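Local coordinates for protein carbonic anhydrase (Porphyridium purpureum, PDB 1DDZ) that probably catalyses the reversible hydration of carbon dioxide to hydrogencarbonate as a zinc-dependent beta-class carbonic anhydrase carrying two zinc sites in one chain, at residues G35-F40 with V376-V381; N183-V188 with K273-L278; R410-H415 with N431-I436; A116-K121 with T194-D199. All coordinates share one frame; numbering follows the deposited sequence.

Contact 1 (G35-F40 with V376-V381); sequences GKSNIF and VKRVVV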
loop_
_atom_site.group_PDB
_atom_site.type_symbol
_atom_site.label_atom_id
_atom_site.label_comp_id
_atom_site.label_asym_id
_atom_site.label_seq_id
_atom_site.Cartn_x
_atom_site.Cartn_y
_atom_site.Cartn_z
ATOM N N GLY A 35 15.048 -8.179 29.898
ATOM C CA GLY A 35 16.388 -8.382 29.381
ATOM C C GLY A 35 17.511 -7.519 29.926
ATOM O O GLY A 35 17.459 -7.060 31.076
ATOM N N LYS A 36 18.487 -7.230 29.057
ATOM C CA LYS A 36 19.681 -6.454 29.410
ATOM C C LYS A 36 19.613 -4.915 29.300
ATOM O O LYS A 36 20.054 -4.192 30.207
ATOM C CB LYS A 36 20.859 -6.962 28.580
ATOM C CG LYS A 36 21.054 -8.473 28.643
ATOM C CD LYS A 36 21.607 -8.926 29.984
ATOM C CE LYS A 36 21.623 -10.445 30.099
ATOM N NZ LYS A 36 20.256 -11.023 30.258
ATOM N N SER A 37 19.107 -4.425 28.172
ATOM C CA SER A 37 18.999 -3.001 27.913
ATOM C C SER A 37 18.516 -2.165 29.099
ATOM O O SER A 37 17.842 -2.652 30.018
ATOM C CB SER A 37 18.097 -2.758 26.690
ATOM O OG SER A 37 17.877 -1.371 26.442
ATOM N N ASN A 38 18.867 -0.886 29.069
ATOM C CA ASN A 38 18.460 0.021 30.116
ATOM C C ASN A 38 16.960 0.303 30.010
ATOM O O ASN A 38 16.359 0.766 30.972
ATOM C CB ASN A 38 19.331 1.299 30.141
ATOM C CG ASN A 38 18.824 2.404 29.223
ATOM O OD1 ASN A 38 18.725 3.563 29.644
ATOM N ND2 ASN A 38 18.562 2.074 27.961
ATOM N N ILE A 39 16.333 -0.072 28.891
ATOM C CA ILE A 39 14.896 0.142 28.762
ATOM C C ILE A 39 14.128 -0.713 29.763
ATOM O O ILE A 39 13.083 -0.316 30.248
ATOM C CB ILE A 39 14.328 -0.099 27.325
ATOM C CG1 ILE A 39 14.568 -1.526 26.837
ATOM C CG2 ILE A 39 14.859 0.948 26.370
ATOM C CD1 ILE A 39 13.694 -1.878 25.668
ATOM N N PHE A 40 14.663 -1.884 30.088
ATOM C CA PHE A 40 14.012 -2.759 31.048
ATOM C C PHE A 40 14.182 -2.144 32.441
ATOM O O PHE A 40 13.247 -2.073 33.229
ATOM C CB PHE A 40 14.617 -4.152 30.954
ATOM C CG PHE A 40 14.363 -4.815 29.641
ATOM C CD1 PHE A 40 15.395 -4.988 28.725
ATOM C CD2 PHE A 40 13.084 -5.250 29.310
ATOM C CE1 PHE A 40 15.162 -5.586 27.497
ATOM C CE2 PHE A 40 12.837 -5.856 28.083
ATOM C CZ PHE A 40 13.882 -6.023 27.171
ATOM N N VAL A 376 18.070 7.225 14.753
ATOM C CA VAL A 376 17.775 6.645 16.070
ATOM C C VAL A 376 18.705 5.448 16.337
ATOM O O VAL A 376 19.027 4.699 15.421
ATOM C CB VAL A 376 16.295 6.190 16.183
ATOM C CG1 VAL A 376 15.377 7.391 16.104
ATOM C CG2 VAL A 376 15.947 5.169 15.110
ATOM N N LYS A 377 19.099 5.258 17.594
ATOM C CA LYS A 377 19.998 4.163 17.975
ATOM C C LYS A 377 19.295 2.827 18.169
ATOM O O LYS A 377 19.916 1.781 18.037
ATOM C CB LYS A 377 20.739 4.507 19.268
ATOM C CG LYS A 377 21.499 5.824 19.225
ATOM C CD LYS A 377 22.617 5.827 18.178
ATOM C CE LYS A 377 23.238 7.216 18.030
ATOM N NZ LYS A 377 24.408 7.221 17.103
ATOM N N ARG A 378 18.003 2.862 18.493
ATOM C CA ARG A 378 17.232 1.641 18.711
ATOM C C ARG A 378 15.885 1.628 18.042
ATOM O O ARG A 378 15.218 2.644 17.965
ATOM C CB ARG A 378 16.965 1.429 20.200
ATOM C CG ARG A 378 18.006 0.601 20.914
ATOM C CD ARG A 378 18.958 1.449 21.754
ATOM N NE ARG A 378 18.593 1.443 23.174
ATOM C CZ ARG A 378 17.885 2.399 23.772
ATOM N NH1 ARG A 378 17.447 3.452 23.081
ATOM N NH2 ARG A 378 17.650 2.323 25.074
ATOM N N VAL A 379 15.474 0.459 17.579
ATOM C CA VAL A 379 14.156 0.302 17.009
ATOM C C VAL A 379 13.552 -0.776 17.891
ATOM O O VAL A 379 14.148 -1.853 18.036
ATOM C CB VAL A 379 14.190 -0.174 15.547
ATOM C CG1 VAL A 379 12.779 -0.504 15.072
ATOM C CG2 VAL A 379 14.801 0.922 14.653
ATOM N N VAL A 380 12.429 -0.469 18.529
ATOM C CA VAL A 380 11.755 -1.424 19.398
ATOM C C VAL A 380 10.422 -1.888 18.822
ATOM O O VAL A 380 9.610 -1.054 18.447
ATOM C CB VAL A 380 11.486 -0.797 20.801
ATOM C CG1 VAL A 380 10.716 -1.777 21.700
ATOM C CG2 VAL A 380 12.797 -0.394 21.465
ATOM N N VAL A 381 10.230 -3.198 18.660
ATOM C CA VAL A 381 8.942 -3.731 18.195
ATOM C C VAL A 381 8.273 -4.236 19.481
ATOM O O VAL A 381 8.806 -5.123 20.166
ATOM C CB VAL A 381 9.061 -4.914 17.167
ATOM C CG1 VAL A 381 7.681 -5.476 16.849
ATOM C CG2 VAL A 381 9.724 -4.449 15.869
#
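Arg378 reaches out from the first residue of strand 378-384 and sets its guanidinium against Ile39, in the first turn of helix 38-53. The arginine chain is bent at both chi2 (103°) and chi3 (100°), which brings NH2 to 3.4 Å from Ile39 CG2. This methyl meets the guanidinium obliquely, and the two side chains run past each other in opposite directions. Deeper in the contact, Val380, also directed at the helix, borders Ile39 more loosely. Ser37 OG and Asn38 ND2 lie near the plane of the guanidinium, at its edge. The amide nitrogen of Asn38, ND2, is modelled 3.0 Å from Arg378 NH2; both are donors, so this approach is not a hydrogen bond. Ser37 is the N-cap, and its OG accepts from Ile39 N at 3.2 Å in a nearly straight bond (177°). With an alanine here, the Ile39 amide would probably lose its capping acceptor and the first turn be less firmly set. The contact sets the start of helix 38-53 against the central strand of the sheet in the second half of the chain, where Gln464 of the next strand also touches Ser37 and Ile39. Arg378 NE makes a long, weak ion pair with Glu462, and the segments themselves supply no bond to the guanidinium; the contact therefore appears to depend on fit more than on pairing of charges.

Contact 2 (N183-V188 with K273-L278); sequences NVLEQV and KLTAEL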
loop_
_atom_site.group_PDB
_atom_site.type_symbol
_atom_site.label_atom_id
_atom_site.label_comp_id
_atom_site.label_asym_id
_atom_site.label_seq_id
_atom_site.Cartn_x
_atom_site.Cartn_y
_atom_site.Cartn_z
ATOM N N ASN A 183 -3.655 19.853 5.495
ATOM C CA ASN A 183 -3.350 18.421 5.453
ATOM C C ASN A 183 -4.380 17.674 6.335
ATOM O O ASN A 183 -5.042 16.748 5.879
ATOM C CB ASN A 183 -1.915 18.146 5.932
ATOM C CG ASN A 183 -1.523 16.662 5.807
ATOM O OD1 ASN A 183 -1.719 16.051 4.760
ATOM N ND2 ASN A 183 -1.005 16.085 6.881
ATOM N N VAL A 184 -4.575 18.127 7.565
ATOM C CA VAL A 184 -5.548 17.494 8.455
ATOM C C VAL A 184 -6.922 17.465 7.788
ATOM O O VAL A 184 -7.556 16.409 7.732
ATOM C CB VAL A 184 -5.661 18.231 9.824
ATOM C CG1 VAL A 184 -6.793 17.650 10.646
ATOM C CG2 VAL A 184 -4.389 18.118 10.595
ATOM N N LEU A 185 -7.354 18.596 7.220
ATOM C CA LEU A 185 -8.673 18.673 6.565
ATOM C C LEU A 185 -8.806 17.695 5.415
ATOM O O LEU A 185 -9.860 17.098 5.201
ATOM C CB LEU A 185 -8.962 20.079 6.032
ATOM C CG LEU A 185 -10.129 20.869 6.629
ATOM C CD1 LEU A 185 -10.443 22.045 5.720
ATOM C CD2 LEU A 185 -11.354 19.990 6.787
ATOM N N GLU A 186 -7.742 17.561 4.647
ATOM C CA GLU A 186 -7.743 16.620 3.531
ATOM C C GLU A 186 -7.827 15.156 4.050
ATOM O O GLU A 186 -8.549 14.329 3.512
ATOM C CB GLU A 186 -6.479 16.854 2.697
ATOM C CG GLU A 186 -6.701 16.801 1.190
ATOM C CD GLU A 186 -7.836 17.722 0.697
ATOM O OE1 GLU A 186 -8.880 17.152 0.306
ATOM O OE2 GLU A 186 -7.679 18.983 0.683
ATOM N N GLN A 187 -7.116 14.846 5.127
ATOM C CA GLN A 187 -7.172 13.499 5.689
ATOM C C GLN A 187 -8.592 13.218 6.235
ATOM O O GLN A 187 -9.134 12.141 6.025
ATOM C CB GLN A 187 -6.082 13.294 6.759
ATOM C CG GLN A 187 -4.634 13.599 6.297
ATOM C CD GLN A 187 -4.330 13.152 4.870
ATOM O OE1 GLN A 187 -4.586 12.019 4.497
ATOM N NE2 GLN A 187 -3.820 14.067 4.054
ATOM N N VAL A 188 -9.219 14.200 6.874
ATOM C CA VAL A 188 -10.585 14.037 7.369
ATOM C C VAL A 188 -11.475 13.691 6.188
ATOM O O VAL A 188 -12.315 12.790 6.259
ATOM C CB VAL A 188 -11.087 15.315 8.050
ATOM C CG1 VAL A 188 -12.612 15.271 8.245
ATOM C CG2 VAL A 188 -10.406 15.458 9.392
ATOM N N LYS A 273 -17.409 23.632 2.813
ATOM C CA LYS A 273 -17.779 24.456 3.969
ATOM C C LYS A 273 -16.684 24.497 5.035
ATOM O O LYS A 273 -16.359 25.569 5.523
ATOM C CB LYS A 273 -19.050 23.934 4.626
ATOM C CG LYS A 273 -19.618 24.893 5.658
ATOM C CD LYS A 273 -20.780 24.273 6.414
ATOM C CE LYS A 273 -21.762 25.348 6.889
ATOM N NZ LYS A 273 -21.131 26.543 7.550
ATOM N N LEU A 274 -16.139 23.333 5.402
ATOM C CA LEU A 274 -15.078 23.249 6.420
ATOM C C LEU A 274 -13.827 23.965 5.962
ATOM O O LEU A 274 -13.199 24.715 6.700
ATOM C CB LEU A 274 -14.767 21.787 6.742
ATOM C CG LEU A 274 -15.910 21.005 7.375
ATOM C CD1 LEU A 274 -15.411 19.612 7.726
ATOM C CD2 LEU A 274 -16.371 21.727 8.619
ATOM N N THR A 275 -13.523 23.829 4.688
ATOM C CA THR A 275 -12.357 24.503 4.140
ATOM C C THR A 275 -12.538 26.017 4.279
ATOM O O THR A 275 -11.631 26.726 4.724
ATOM C CB THR A 275 -12.172 24.124 2.668
ATOM O OG1 THR A 275 -12.063 22.704 2.566
ATOM C CG2 THR A 275 -10.912 24.735 2.130
ATOM N N ALA A 276 -13.729 26.499 3.930
ATOM C CA ALA A 276 -14.046 27.919 4.027
ATOM C C ALA A 276 -13.837 28.402 5.449
ATOM O O ALA A 276 -13.214 29.440 5.680
ATOM C CB ALA A 276 -15.480 28.166 3.599
ATOM N N GLU A 277 -14.262 27.597 6.413
ATOM C CA GLU A 277 -14.123 27.982 7.809
ATOM C C GLU A 277 -12.685 27.939 8.302
ATOM O O GLU A 277 -12.260 28.779 9.103
ATOM C CB GLU A 277 -15.072 27.155 8.657
ATOM C CG GLU A 277 -16.519 27.471 8.287
ATOM C CD GLU A 277 -17.547 26.502 8.849
ATOM O OE1 GLU A 277 -18.748 26.768 8.664
ATOM O OE2 GLU A 277 -17.177 25.481 9.451
ATOM N N LEU A 278 -11.887 27.038 7.753
ATOM C CA LEU A 278 -10.493 26.981 8.178
ATOM C C LEU A 278 -9.763 28.190 7.611
ATOM O O LEU A 278 -9.181 28.995 8.342
ATOM C CB LEU A 278 -9.834 25.710 7.649
ATOM C CG LEU A 278 -8.361 25.390 7.934
ATOM C CD1 LEU A 278 -7.549 25.407 6.687
ATOM C CD2 LEU A 278 -7.768 26.300 8.955
#
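Leu185 takes an unusual chi1 of -116°, and with CD1 extended (chi2 -165°) it carries both methyls across to helix 266-279. Thr275 turns OG1 beside its own backbone N, on the flank of the leucine. CD1 of Leu185 presses onto the backbone, 3.5 Å from Thr275 CA, tighter than an ordinary carbon contact, and lies 3.6 Å from Thr275 OG1. That hydroxyl is hydrogen-bonded to Met271 O one turn back, so its approach to the methyl is plain packing. The other branch, CD2, meets Leu274 CB at 3.9 Å, while CD1 also comes within 4.2 Å of Leu278 CB. The two helices form an antiparallel pair, 166° between directions and 10.9 Å between the axes of these segments. In the alpha-beta-alpha fold, helix 172-193 lies on the sheet through Val184 and Val188, which touch Leu224 and Val227 of strand 222-227, and helix 266-279 flanks it, with Leu278 reaching Leu224 too. Shortening Leu185 to an alanine is likely to open a gap between the helices, leaving Leu274, Thr275 and Leu278 without the two methyls that fill it. On a neighbouring face of helix 172-193, Glu186 forms a salt bridge with Arg160 of the second subunit.

Contact 3 (R410-H415 with N431-I436); sequences RDVRRH and NRLIEI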
loop_
_atom_site.group_PDB
_atom_site.type_symbol
_atom_site.label_atom_id
_atom_site.label_comp_id
_atom_site.label_asym_id
_atom_site.label_seq_id
_atom_site.Cartn_x
_atom_site.Cartn_y
_atom_site.Cartn_z
ATOM N N ARG A 410 -1.630 -15.101 10.634
ATOM C CA ARG A 410 -1.954 -16.487 10.351
ATOM C C ARG A 410 -0.721 -17.222 9.830
ATOM O O ARG A 410 -0.501 -18.380 10.162
ATOM C CB ARG A 410 -3.098 -16.579 9.351
ATOM C CG ARG A 410 -4.464 -16.570 10.003
ATOM C CD ARG A 410 -4.685 -17.836 10.816
ATOM N NE ARG A 410 -6.020 -18.336 10.555
ATOM C CZ ARG A 410 -6.313 -19.418 9.844
ATOM N NH1 ARG A 410 -5.370 -20.188 9.326
ATOM N NH2 ARG A 410 -7.571 -19.647 9.539
ATOM N N ASP A 411 0.108 -16.534 9.053
ATOM C CA ASP A 411 1.343 -17.131 8.531
ATOM C C ASP A 411 2.269 -17.492 9.685
ATOM O O ASP A 411 2.966 -18.504 9.661
ATOM C CB ASP A 411 2.074 -16.143 7.620
ATOM C CG ASP A 411 1.390 -15.945 6.287
ATOM O OD1 ASP A 411 0.382 -16.617 5.979
ATOM O OD2 ASP A 411 1.878 -15.096 5.532
ATOM N N VAL A 412 2.314 -16.616 10.673
ATOM C CA VAL A 412 3.128 -16.849 11.851
ATOM C C VAL A 412 2.641 -18.117 12.576
ATOM O O VAL A 412 3.453 -18.950 12.974
ATOM C CB VAL A 412 3.068 -15.639 12.818
ATOM C CG1 VAL A 412 3.917 -15.899 14.057
ATOM C CG2 VAL A 412 3.538 -14.377 12.119
ATOM N N ARG A 413 1.324 -18.266 12.714
ATOM C CA ARG A 413 0.746 -19.416 13.388
ATOM C C ARG A 413 1.144 -20.677 12.647
ATOM O O ARG A 413 1.725 -21.597 13.232
ATOM C CB ARG A 413 -0.775 -19.314 13.411
ATOM C CG ARG A 413 -1.382 -20.200 14.461
ATOM C CD ARG A 413 -2.875 -20.340 14.324
ATOM N NE ARG A 413 -3.136 -21.330 13.306
ATOM C CZ ARG A 413 -3.753 -22.479 13.520
ATOM N NH1 ARG A 413 -4.195 -22.797 14.730
ATOM N NH2 ARG A 413 -3.921 -23.316 12.510
ATOM N N ARG A 414 0.862 -20.675 11.346
ATOM C CA ARG A 414 1.143 -21.793 10.455
ATOM C C ARG A 414 2.573 -22.233 10.435
ATOM O O ARG A 414 2.838 -23.405 10.345
ATOM C CB ARG A 414 0.716 -21.464 9.036
ATOM C CG ARG A 414 1.152 -22.481 8.015
ATOM C CD ARG A 414 0.530 -22.236 6.650
ATOM N NE ARG A 414 0.791 -20.885 6.174
ATOM C CZ ARG A 414 1.431 -20.593 5.048
ATOM N NH1 ARG A 414 1.898 -21.563 4.259
ATOM N NH2 ARG A 414 1.576 -19.320 4.696
ATOM N N HIS A 415 3.506 -21.298 10.521
ATOM C CA HIS A 415 4.917 -21.662 10.474
ATOM C C HIS A 415 5.527 -21.964 11.830
ATOM O O HIS A 415 6.731 -22.137 11.924
ATOM C CB HIS A 415 5.756 -20.544 9.809
ATOM C CG HIS A 415 5.475 -20.340 8.347
ATOM N ND1 HIS A 415 5.123 -19.117 7.820
ATOM C CD2 HIS A 415 5.426 -21.217 7.317
ATOM C CE1 HIS A 415 4.855 -19.249 6.536
ATOM N NE2 HIS A 415 5.031 -20.514 6.205
ATOM N N ASN A 431 -1.049 -15.847 23.683
ATOM C CA ASN A 431 0.098 -15.129 24.189
ATOM C C ASN A 431 1.410 -15.596 23.610
ATOM O O ASN A 431 2.349 -14.814 23.539
ATOM C CB ASN A 431 0.144 -15.213 25.697
ATOM C CG ASN A 431 -0.885 -14.329 26.340
ATOM O OD1 ASN A 431 -0.943 -14.238 27.541
ATOM N ND2 ASN A 431 -1.681 -13.642 25.539
ATOM N N ARG A 432 1.504 -16.864 23.216
ATOM C CA ARG A 432 2.743 -17.370 22.623
ATOM C C ARG A 432 2.829 -16.865 21.189
ATOM O O ARG A 432 3.900 -16.448 20.729
ATOM C CB ARG A 432 2.800 -18.904 22.639
ATOM C CG ARG A 432 4.090 -19.478 22.040
ATOM C CD ARG A 432 5.322 -19.003 22.807
ATOM N NE ARG A 432 5.981 -20.118 23.482
ATOM C CZ ARG A 432 6.840 -20.006 24.488
ATOM N NH1 ARG A 432 7.160 -18.823 24.985
ATOM N NH2 ARG A 432 7.446 -21.089 24.939
ATOM N N LEU A 433 1.702 -16.917 20.492
ATOM C CA LEU A 433 1.615 -16.445 19.105
ATOM C C LEU A 433 2.028 -14.971 19.057
ATOM O O LEU A 433 2.716 -14.530 18.143
ATOM C CB LEU A 433 0.176 -16.565 18.604
ATOM C CG LEU A 433 -0.183 -16.785 17.126
ATOM C CD1 LEU A 433 -1.422 -15.987 16.842
ATOM C CD2 LEU A 433 0.927 -16.415 16.173
ATOM N N ILE A 434 1.584 -14.222 20.054
ATOM C CA ILE A 434 1.874 -12.800 20.186
ATOM C C ILE A 434 3.381 -12.594 20.332
ATOM O O ILE A 434 3.950 -11.661 19.780
ATOM C CB ILE A 434 1.093 -12.225 21.424
ATOM C CG1 ILE A 434 -0.390 -12.110 21.093
ATOM C CG2 ILE A 434 1.652 -10.905 21.898
ATOM C CD1 ILE A 434 -1.171 -11.536 22.227
ATOM N N GLU A 435 4.035 -13.499 21.055
ATOM C CA GLU A 435 5.473 -13.419 21.281
ATOM C C GLU A 435 6.252 -13.709 20.007
ATOM O O GLU A 435 7.235 -13.031 19.685
ATOM C CB GLU A 435 5.889 -14.422 22.363
ATOM C CG GLU A 435 5.399 -14.082 23.747
ATOM C CD GLU A 435 5.589 -15.225 24.752
ATOM O OE1 GLU A 435 5.569 -16.390 24.335
ATOM O OE2 GLU A 435 5.771 -14.948 25.954
ATOM N N ILE A 436 5.867 -14.781 19.340
ATOM C CA ILE A 436 6.509 -15.185 18.104
ATOM C C ILE A 436 6.244 -14.131 17.006
ATOM O O ILE A 436 7.096 -13.899 16.134
ATOM C CB ILE A 436 6.012 -16.565 17.696
ATOM C CG1 ILE A 436 6.418 -17.580 18.774
ATOM C CG2 ILE A 436 6.562 -16.957 16.347
ATOM C CD1 ILE A 436 5.839 -18.993 18.518
#
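Val412 points from helix 407-414 into the side of helix 426-447, where its CG1 is shared by two partners. CD2 of Leu433 lies 3.7 Å from Val412 CG1, and CG2 of Ile436 is equally near it. The valine holds CG1 anti to the backbone N (chi1 180°), and this brings one methyl between residues a turn apart on the other helix. Leu433 starts off beside the contact, but its end bends inward, and CD2 continues to the backbone, 3.9 Å from Arg413 N. The segments cross steeply, at 104° with 9.8 Å between axes, so few residues touch. Around this apolar patch, Arg432 NH1 bonds Glu435 OE1 at 3.0 Å, in the guanidinium plane and on the syn side of the carboxylate but tilted out of its plane; Arg432 NE also pairs with Glu419, and Glu435 OE2 is bonded by Tyr385 OH and Gly30 N. Helix 407-414 turns its other side to the second subunit: Arg410 pairs with Glu14 of that subunit, Arg413 NH2 bonds Val9 O there, and His415, just past the helix end, stacks on His415 of the second subunit. The side chain of Leu433 lies about 11 Å from the zinc ion, and Ile434 touches the zinc ligand Cys387. Branched aliphatic groups thus join the interface helix to the helix beside the metal site by close packing, leaving charge pairing to its surroundings.

Contact 4 (A116-K121 with T194-D199); sequences AVQYLK and TSIVQD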
loop_
_atom_site.group_PDB
_atom_site.type_symbol
_atom_site.label_atom_id
_atom_site.label_comp_id
_atom_site.label_asym_id
_atom_site.label_seq_id
_atom_site.Cartn_x
_atom_site.Cartn_y
_atom_site.Cartn_z
ATOM N N ALA A 116 -11.328 -0.461 14.198
ATOM C CA ALA A 116 -11.937 0.512 15.103
ATOM C C ALA A 116 -13.450 0.632 14.890
ATOM O O ALA A 116 -14.225 0.634 15.850
ATOM C CB ALA A 116 -11.276 1.895 14.926
ATOM N N VAL A 117 -13.876 0.707 13.634
ATOM C CA VAL A 117 -15.297 0.854 13.312
ATOM C C VAL A 117 -16.148 -0.420 13.416
ATOM O O VAL A 117 -17.221 -0.397 14.016
ATOM C CB VAL A 117 -15.474 1.510 11.909
ATOM C CG1 VAL A 117 -16.958 1.595 11.530
ATOM C CG2 VAL A 117 -14.824 2.917 11.904
ATOM N N GLN A 118 -15.696 -1.513 12.818
ATOM C CA GLN A 118 -16.453 -2.758 12.858
ATOM C C GLN A 118 -16.181 -3.614 14.088
ATOM O O GLN A 118 -17.102 -4.177 14.653
ATOM C CB GLN A 118 -16.221 -3.605 11.599
ATOM C CG GLN A 118 -17.151 -3.330 10.410
ATOM C CD GLN A 118 -16.468 -2.482 9.349
ATOM O OE1 GLN A 118 -15.620 -1.654 9.672
ATOM N NE2 GLN A 118 -16.782 -2.720 8.083
ATOM N N TYR A 119 -14.921 -3.786 14.467
ATOM C CA TYR A 119 -14.638 -4.603 15.634
ATOM C C TYR A 119 -14.953 -3.835 16.923
ATOM O O TYR A 119 -15.786 -4.252 17.712
ATOM C CB TYR A 119 -13.175 -5.064 15.646
ATOM C CG TYR A 119 -12.844 -6.296 14.801
ATOM C CD1 TYR A 119 -12.609 -6.199 13.428
ATOM C CD2 TYR A 119 -12.767 -7.567 15.384
ATOM C CE1 TYR A 119 -12.309 -7.347 12.648
ATOM C CE2 TYR A 119 -12.466 -8.738 14.606
ATOM C CZ TYR A 119 -12.246 -8.613 13.228
ATOM O OH TYR A 119 -12.061 -9.687 12.351
ATOM N N LEU A 120 -14.325 -2.680 17.110
ATOM C CA LEU A 120 -14.517 -1.896 18.330
ATOM C C LEU A 120 -15.772 -1.034 18.414
ATOM O O LEU A 120 -16.148 -0.593 19.495
ATOM C CB LEU A 120 -13.277 -1.038 18.603
ATOM C CG LEU A 120 -11.976 -1.840 18.709
ATOM C CD1 LEU A 120 -10.813 -0.944 19.059
ATOM C CD2 LEU A 120 -12.143 -2.909 19.775
ATOM N N LYS A 121 -16.439 -0.799 17.292
ATOM C CA LYS A 121 -17.629 0.042 17.316
ATOM C C LYS A 121 -17.288 1.409 17.914
ATOM O O LYS A 121 -17.992 1.938 18.763
ATOM C CB LYS A 121 -18.760 -0.642 18.085
ATOM C CG LYS A 121 -19.227 -1.945 17.440
ATOM C CD LYS A 121 -19.578 -1.662 16.007
ATOM C CE LYS A 121 -20.030 -2.896 15.259
ATOM N NZ LYS A 121 -20.420 -2.498 13.863
ATOM N N THR A 194 -13.783 6.786 2.857
ATOM C CA THR A 194 -13.478 5.348 2.845
ATOM C C THR A 194 -14.755 4.533 2.738
ATOM O O THR A 194 -15.823 4.969 3.204
ATOM C CB THR A 194 -12.776 4.869 4.139
ATOM O OG1 THR A 194 -13.642 5.094 5.255
ATOM C CG2 THR A 194 -11.429 5.582 4.344
ATOM N N SER A 195 -14.642 3.326 2.189
ATOM C CA SER A 195 -15.798 2.434 2.069
ATOM C C SER A 195 -16.336 2.137 3.485
ATOM O O SER A 195 -17.528 2.086 3.730
ATOM C CB SER A 195 -15.380 1.135 1.368
ATOM O OG SER A 195 -14.216 0.576 1.964
ATOM N N ILE A 196 -15.416 2.061 4.440
ATOM C CA ILE A 196 -15.718 1.776 5.839
ATOM C C ILE A 196 -16.664 2.821 6.456
ATOM O O ILE A 196 -17.723 2.475 6.972
ATOM C CB ILE A 196 -14.401 1.683 6.651
ATOM C CG1 ILE A 196 -13.524 0.564 6.078
ATOM C CG2 ILE A 196 -14.695 1.505 8.121
ATOM C CD1 ILE A 196 -12.060 0.781 6.265
ATOM N N VAL A 197 -16.293 4.099 6.380
ATOM C CA VAL A 197 -17.139 5.148 6.926
ATOM C C VAL A 197 -18.404 5.364 6.068
ATOM O O VAL A 197 -19.475 5.666 6.615
ATOM C CB VAL A 197 -16.363 6.436 7.129
ATOM C CG1 VAL A 197 -17.272 7.527 7.659
ATOM C CG2 VAL A 197 -15.223 6.203 8.094
ATOM N N GLN A 198 -18.308 5.175 4.750
ATOM C CA GLN A 198 -19.500 5.304 3.906
ATOM C C GLN A 198 -20.507 4.176 4.224
ATOM O O GLN A 198 -21.693 4.428 4.400
ATOM C CB GLN A 198 -19.146 5.312 2.413
ATOM C CG GLN A 198 -18.506 6.620 1.947
ATOM C CD GLN A 198 -19.432 7.842 2.087
ATOM O OE1 GLN A 198 -20.442 7.937 1.415
ATOM N NE2 GLN A 198 -19.057 8.792 2.931
ATOM N N ASP A 199 -20.019 2.955 4.397
ATOM C CA ASP A 199 -20.897 1.840 4.733
ATOM C C ASP A 199 -21.556 2.059 6.093
ATOM O O ASP A 199 -22.754 1.948 6.234
ATOM C CB ASP A 199 -20.105 0.530 4.760
ATOM C CG ASP A 199 -19.711 0.057 3.396
ATOM O OD1 ASP A 199 -20.364 0.433 2.398
ATOM O OD2 ASP A 199 -18.744 -0.722 3.334
#
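Two helical connections of the alpha-beta-alpha fold meet here: helix 107-119, part of the beta-alpha-beta crossover from strand 92-97 to the parallel strand 124-130, and helix 195-202, which leads into strand 208-214. Ile196, in the first turn of the latter, packs against Val117 near the end of the former, where the helix widens into a pi-type turn. With chi1 at -60°, Ile196 keeps CG1 beside its backbone N and places CG2 anti to it, and this methyl does the touching. It sits 3.9 Å from Val117 CB, with Val117 CG2 at 4.0 Å and CG1 at 4.1 Å, so that the valine is met at its branch point and not by one methyl alone. Gln118 bends at chi2 and brings its amide end across the same isoleucine methyl. Leu113 and Gln114, a turn earlier on helix 107-119, extend the cover over Ile196, and Leu401 from the second half of the chain adds to it. On the side of helix 195-202 turned to the second subunit, Ser195 OG is hydrogen-bonded to Asn150 of that subunit. The start of the helix is fixed by an N-cap: Thr194 OG1 accepts from Val197 N at 3.0 Å, with an N-H...O angle of 171°.

Overall arrangement
Contacts 2, 3 and 4 are buried meetings of helices, whereas contact 1 is partly buried and joins a helix start to a strand. It is also the one that brings a charged group to the touching surface, while aliphatic carbons dominate the others. Contacts 2 and 4 use consecutive helices, 172-193 and 195-202, with centres about 21 Å apart, and belong to the half of the chain with the first sheet. Contact 3 belongs to the other half, and contact 1 brings helix 38-53, from early in the chain, onto the second sheet. Contacts 2, 3 and 4 each have residues bonded to the second subunit; contact 1 has none.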